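Local coordinates for protein alginate lyase (Paenibacillus sp. FPU-7, PDB 6KFN) that cleaves the polysaccharide alginate, probably by beta-elimination as other polysaccharide lyases do, and is built as a right-handed parallel beta-helix, at residues I186-V191 / V245-W250; H120-S125 / A159-S164. All blocks are in the same frame, centred on the assembly; numbering follows the deposited sequence.

In the fold
From the N terminus the chain winds through the coils of a right-handed beta-helix, and both contacts lie between loops that leave one face of it, the parallel sheet that includes strands 119-122, 149-151, 184-186 and 241-243. Contact 2 comes first: the end of strand 119-122 meets the loop after strand 149-151, closing 33 intervening residues. Contact 1 follows in series, neither nested nor crossed, and joins the loops after strands 184-186 and 241-243, which have strand 215-217 between them in the sheet. The centres of contact 1 and contact 2 are about 13 Å apart. The two touch through loops 159-164 and 186-191, where Lys163 O packs on Thr190 and Ser164 approaches Gly189.

Contact 1. Residues I186-V191 / V245-W250; sequences IKEGTV and VQVAGW
Trp250 lays one face of its indole against the backbone of Gly189. The glycine CA sits 3.5 Å from the centroid of the six-membered ring and 14° off its normal, a CH-pi contact, while Gly189 N lies over the same ring system nearer the rim, 3.3 Å from Trp250 CE3. With CG anti to its own carbonyl carbon and beside the backbone N (chi1 -67°), the tryptophan swings its indole toward the 186-191 loop, so that the ring face meets Gly189. Near the ring plane, at the edge, Thr190 O approaches Trp250 CZ3 at 3.3 Å, and the CG2 branch of Val191 touches the same CZ3 at 3.8 Å. Trp158 adds an edge-to-face contact with Trp250.

Glu188 follows a different course: CG stands between the backbone N and the carbonyl carbon (chi1 59°), and a bend at chi2 sets the carboxylate across CB and CG of Gln246, with Glu188 OE1 3.5 Å from Gln246 CG. The carboxylate and amide planes are steeply inclined to each other, and these two groups are joined through a water that lies 2.7 Å from Glu188 OE2 and accepts from Gln246 NE2. OE2 also takes the backbone N-H of Lys155, whereas nearby Asp154 would probably raise the cost of negative charge here.

Lys187 O receives both the backbone N-H of Thr190 and its hydroxyl, OG1 standing 2.8 Å away in the carbonyl plane. This double grip fixes the type II turn that presents Gly189 to the indole; a second type II turn, Val247 to Trp250, carries the tryptophan. Here the two turns lie in loops that follow strands of one face of the right-handed parallel beta-helix and lead to strands of another.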
loop_
_atom_site.group_PDB
_atom_site.type_symbol
_atom_site.label_atom_id
_atom_site.label_comp_id
_atom_site.label_asym_id
_atom_site.label_seq_id
_atom_site.Cartn_x
_atom_site.Cartn_y
_atom_site.Cartn_z
ATOM N N ILE A 186 5.587 6.615 -2.343
ATOM C CA ILE A 186 4.637 7.433 -3.101
ATOM C C ILE A 186 5.402 8.013 -4.287
ATOM O O ILE A 186 6.266 8.872 -4.091
ATOM C CB ILE A 186 4.038 8.524 -2.214
ATOM C CG1 ILE A 186 3.320 7.917 -1.009
ATOM C CG2 ILE A 186 3.114 9.406 -3.036
ATOM C CD1 ILE A 186 2.832 8.912 0.015
ATOM N N LYS A 187 5.125 7.541 -5.495
ATOM C CA LYS A 187 5.945 7.908 -6.628
ATOM C C LYS A 187 5.640 9.288 -7.197
ATOM O O LYS A 187 4.523 9.823 -7.135
ATOM C CB LYS A 187 5.792 6.881 -7.753
ATOM C CG LYS A 187 6.320 5.503 -7.367
ATOM C CD LYS A 187 7.817 5.578 -7.028
ATOM C CE LYS A 187 8.500 4.296 -6.709
ATOM N NZ LYS A 187 9.894 4.456 -6.220
ATOM N N GLU A 188 6.685 9.830 -7.830
ATOM C CA GLU A 188 6.535 10.977 -8.704
ATOM C C GLU A 188 5.394 10.733 -9.679
ATOM O O GLU A 188 5.229 9.641 -10.222
ATOM C CB GLU A 188 7.851 11.250 -9.440
ATOM C CG GLU A 188 8.401 10.102 -10.311
ATOM C CD GLU A 188 9.362 9.123 -9.634
ATOM O OE1 GLU A 188 9.218 8.851 -8.418
ATOM O OE2 GLU A 188 10.244 8.631 -10.373
ATOM N N GLY A 189 4.635 11.799 -9.941
ATOM C CA GLY A 189 3.490 11.761 -10.837
ATOM C C GLY A 189 2.153 11.586 -10.157
ATOM O O GLY A 189 1.129 11.890 -10.758
ATOM N N THR A 190 2.163 11.061 -8.918
ATOM C CA THR A 190 0.934 10.915 -8.155
ATOM C C THR A 190 0.610 12.203 -7.427
ATOM O O THR A 190 1.509 12.940 -6.998
ATOM C CB THR A 190 1.029 9.758 -7.148
ATOM O OG1 THR A 190 1.941 10.076 -6.075
ATOM C CG2 THR A 190 1.396 8.447 -7.807
ATOM N N VAL A 191 -0.688 12.439 -7.243
ATOM C CA VAL A 191 -1.192 13.616 -6.555
ATOM C C VAL A 191 -2.210 13.200 -5.508
ATOM O O VAL A 191 -3.122 12.443 -5.797
ATOM C CB VAL A 191 -1.821 14.599 -7.563
ATOM C CG1 VAL A 191 -2.453 15.729 -6.915
ATOM C CG2 VAL A 191 -0.794 15.067 -8.591
ATOM N N VAL A 245 12.790 14.807 -5.042
ATOM C CA VAL A 245 12.411 15.306 -6.356
ATOM C C VAL A 245 13.063 14.441 -7.433
ATOM O O VAL A 245 14.267 14.549 -7.682
ATOM C CB VAL A 245 12.834 16.778 -6.510
ATOM C CG1 VAL A 245 12.358 17.309 -7.853
ATOM C CG2 VAL A 245 12.273 17.627 -5.383
ATOM N N GLN A 246 12.268 13.611 -8.096
ATOM C CA GLN A 246 12.739 12.799 -9.200
ATOM C C GLN A 246 12.575 13.464 -10.545
ATOM O O GLN A 246 13.287 13.110 -11.505
ATOM C CB GLN A 246 11.980 11.470 -9.214
ATOM C CG GLN A 246 12.172 10.641 -7.985
ATOM C CD GLN A 246 13.622 10.522 -7.500
ATOM O OE1 GLN A 246 14.059 11.212 -6.562
ATOM N NE2 GLN A 246 14.368 9.690 -8.190
ATOM N N VAL A 247 11.607 14.377 -10.641
ATOM C CA VAL A 247 11.259 15.150 -11.820
ATOM C C VAL A 247 10.924 16.527 -11.290
ATOM O O VAL A 247 10.246 16.632 -10.257
ATOM C CB VAL A 247 10.021 14.530 -12.545
ATOM C CG1 VAL A 247 9.602 15.416 -13.710
ATOM C CG2 VAL A 247 10.305 13.129 -12.984
ATOM N N ALA A 248 11.431 17.592 -11.930
ATOM C CA ALA A 248 11.195 18.934 -11.405
ATOM C C ALA A 248 9.702 19.182 -11.155
ATOM O O ALA A 248 8.837 18.795 -11.964
ATOM C CB ALA A 248 11.749 19.989 -12.347
ATOM N N GLY A 249 9.409 19.850 -10.042
ATOM C CA GLY A 249 8.051 20.166 -9.684
ATOM C C GLY A 249 7.288 19.043 -9.020
ATOM O O GLY A 249 6.112 19.228 -8.704
ATOM N N TRP A 250 7.944 17.895 -8.812
ATOM C CA TRP A 250 7.398 16.793 -8.028
ATOM C C TRP A 250 8.118 16.751 -6.682
ATOM O O TRP A 250 9.060 17.493 -6.426
ATOM C CB TRP A 250 7.462 15.476 -8.834
ATOM C CG TRP A 250 6.550 15.531 -10.017
ATOM C CD1 TRP A 250 6.869 15.930 -11.296
ATOM C CD2 TRP A 250 5.138 15.295 -10.025
ATOM N NE1 TRP A 250 5.750 15.919 -12.093
ATOM C CE2 TRP A 250 4.680 15.542 -11.336
ATOM C CE3 TRP A 250 4.210 14.934 -9.046
ATOM C CZ2 TRP A 250 3.321 15.445 -11.675
ATOM C CZ3 TRP A 250 2.878 14.820 -9.382
ATOM C CH2 TRP A 250 2.438 15.086 -10.693
HETATM O O HOH W 1 12.930 8.271 -10.095
#

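Contact 2. Residues H120-S125 / A159-S164; sequences HFRDGS and ATYNKS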
loop_
_atom_site.group_PDB
_atom_site.type_symbol
_atom_site.label_atom_id
_atom_site.label_comp_id
_atom_site.label_asym_id
_atom_site.label_seq_id
_atom_site.Cartn_x
_atom_site.Cartn_y
_atom_site.Cartn_z
ATOM N N HIS A 120 0.040 -2.371 -4.909
ATOM C CA HIS A 120 0.543 -1.406 -5.876
ATOM C C HIS A 120 -0.626 -0.784 -6.629
ATOM O O HIS A 120 -1.392 -1.482 -7.290
ATOM C CB HIS A 120 1.489 -2.088 -6.832
ATOM C CG HIS A 120 2.306 -1.175 -7.707
ATOM N ND1 HIS A 120 3.513 -1.576 -8.173
ATOM C CD2 HIS A 120 2.148 0.105 -8.142
ATOM C CE1 HIS A 120 4.046 -0.625 -8.926
ATOM N NE2 HIS A 120 3.215 0.389 -8.954
ATOM N N PHE A 121 -0.778 0.543 -6.493
ATOM C CA PHE A 121 -1.743 1.324 -7.271
ATOM C C PHE A 121 -1.032 1.808 -8.540
ATOM O O PHE A 121 -0.100 2.606 -8.443
ATOM C CB PHE A 121 -2.227 2.539 -6.490
ATOM C CG PHE A 121 -2.883 2.211 -5.170
ATOM C CD1 PHE A 121 -4.202 1.874 -5.127
ATOM C CD2 PHE A 121 -2.178 2.247 -3.994
ATOM C CE1 PHE A 121 -4.828 1.578 -3.933
ATOM C CE2 PHE A 121 -2.786 1.955 -2.792
ATOM C CZ PHE A 121 -4.143 1.619 -2.761
ATOM N N ARG A 122 -1.423 1.294 -9.708
ATOM C CA ARG A 122 -0.652 1.539 -10.930
ATOM C C ARG A 122 -1.559 1.982 -12.063
ATOM O O ARG A 122 -2.777 1.749 -12.084
ATOM C CB ARG A 122 0.132 0.254 -11.287
ATOM C CG ARG A 122 1.267 0.452 -12.278
ATOM C CD ARG A 122 2.115 -0.787 -12.476
ATOM N NE ARG A 122 1.359 -1.819 -13.179
ATOM C CZ ARG A 122 1.847 -3.018 -13.460
ATOM N NH1 ARG A 122 3.090 -3.344 -13.154
ATOM N NH2 ARG A 122 1.078 -3.913 -14.075
ATOM N N ASP A 123 -0.926 2.592 -13.069
ATOM C CA ASP A 123 -1.586 2.872 -14.343
ATOM C C ASP A 123 -2.887 3.646 -14.136
ATOM O O ASP A 123 -3.951 3.284 -14.610
ATOM C CB ASP A 123 -1.796 1.600 -15.165
ATOM C CG ASP A 123 -2.141 1.854 -16.604
ATOM O OD1 ASP A 123 -1.793 2.920 -17.129
ATOM O OD2 ASP A 123 -2.729 0.947 -17.232
ATOM N N GLY A 124 -2.759 4.772 -13.419
ATOM C CA GLY A 124 -3.890 5.678 -13.269
ATOM C C GLY A 124 -4.887 5.296 -12.189
ATOM O O GLY A 124 -5.882 6.004 -12.032
ATOM N N SER A 125 -4.645 4.235 -11.441
ATOM C CA SER A 125 -5.595 3.789 -10.419
ATOM C C SER A 125 -5.765 4.859 -9.363
ATOM O O SER A 125 -4.800 5.198 -8.671
ATOM C CB SER A 125 -5.059 2.516 -9.744
ATOM O OG SER A 125 -5.075 1.411 -10.620
ATOM N N ALA A 159 6.045 6.393 -19.580
ATOM C CA ALA A 159 5.637 6.115 -20.955
ATOM C C ALA A 159 4.877 4.807 -21.084
ATOM O O ALA A 159 4.280 4.553 -22.135
ATOM C CB ALA A 159 6.858 6.105 -21.865
ATOM N N THR A 160 4.915 3.952 -20.067
ATOM C CA THR A 160 4.293 2.643 -20.064
ATOM C C THR A 160 2.981 2.624 -19.292
ATOM O O THR A 160 1.999 2.034 -19.733
ATOM C CB THR A 160 5.277 1.608 -19.462
ATOM O OG1 THR A 160 6.491 1.595 -20.260
ATOM C CG2 THR A 160 4.720 0.216 -19.420
ATOM N N TYR A 161 2.968 3.222 -18.113
ATOM C CA TYR A 161 1.826 3.242 -17.200
ATOM C C TYR A 161 1.477 4.701 -16.891
ATOM O O TYR A 161 2.365 5.522 -16.676
ATOM C CB TYR A 161 2.136 2.522 -15.897
ATOM C CG TYR A 161 2.479 1.064 -16.063
ATOM C CD1 TYR A 161 1.596 0.171 -16.647
ATOM C CD2 TYR A 161 3.690 0.583 -15.648
ATOM C CE1 TYR A 161 1.907 -1.167 -16.816
ATOM C CE2 TYR A 161 4.040 -0.768 -15.783
ATOM C CZ TYR A 161 3.139 -1.627 -16.393
ATOM O OH TYR A 161 3.440 -2.970 -16.571
ATOM N N ASN A 162 0.178 4.988 -16.804
ATOM C CA ASN A 162 -0.264 6.324 -16.423
ATOM C C ASN A 162 0.217 6.632 -15.014
ATOM O O ASN A 162 -0.104 5.908 -14.056
ATOM C CB ASN A 162 -1.782 6.352 -16.560
ATOM C CG ASN A 162 -2.408 7.680 -16.260
ATOM O OD1 ASN A 162 -1.896 8.537 -15.635
ATOM N ND2 ASN A 162 -3.646 7.804 -16.661
ATOM N N LYS A 163 0.967 7.711 -14.886
ATOM C CA LYS A 163 1.567 8.100 -13.608
ATOM C C LYS A 163 0.537 8.559 -12.596
ATOM O O LYS A 163 0.834 8.627 -11.384
ATOM C CB LYS A 163 2.574 9.234 -13.859
ATOM C CG LYS A 163 1.936 10.588 -14.188
ATOM C CD LYS A 163 2.952 11.584 -14.664
ATOM C CE LYS A 163 2.363 12.977 -14.775
ATOM N NZ LYS A 163 3.235 13.938 -15.509
ATOM N N SER A 164 -0.654 8.944 -13.046
ATOM C CA SER A 164 -1.621 9.650 -12.199
ATOM C C SER A 164 -2.488 8.674 -11.392
ATOM O O SER A 164 -3.714 8.606 -11.539
ATOM C CB SER A 164 -2.484 10.565 -13.053
ATOM O OG SER A 164 -1.701 11.577 -13.692
HETATM O O HOH W 2 1.269 4.133 -12.327
#
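The guanidinium of Arg122 is stacked flat on the Tyr161 ring, centres 4.0 Å apart and planes 9° from parallel. The cation-pi contact is off-centre: Arg122 CZ lies 3.5 Å from Tyr161 CZ, near the phenol end, while Arg122 CD sits over the ring face in a CH-pi contact. CG anti to the backbone N (chi1 -163°) and a bend at chi3 bring the arginine's length over the ring. NE also makes a salt bridge to Asp99, which probably limits how the guanidinium can turn, and Thr160 CG2 covers the opposite face of the tyrosine. An alanine in place of Tyr161 removes that sandwiched ring, and would probably leave the arginine without its stacking surface and a gap between Arg122 and Thr160.

The partners belong to the end of strand 119-122 and the long loop after strand 149-151, the next strand along the same face of the right-handed parallel beta-helix. Here Arg122 to Ser125 form a type I' turn, Arg122 O taking both N and OG of Ser125. Asp123 OD1 accepts the backbone N-H of Asn162 at 2.9 Å, nearly straight at 172°, on its anti side. Its carboxylate is turned steeply from the tyrosine ring, and Asp123 CB rests 4.0 Å from Tyr161 CD1. Asn162 O receives a weak bond from Gly124 N and a water's proton; that water accepts in turn from Asp123 N. Asn162 OD1 turns back to the N-H of Ser164 in an Asx turn, and the Ser164 carbonyl O faces Gly124 CA at 3.4 Å in a CA-H...O contact.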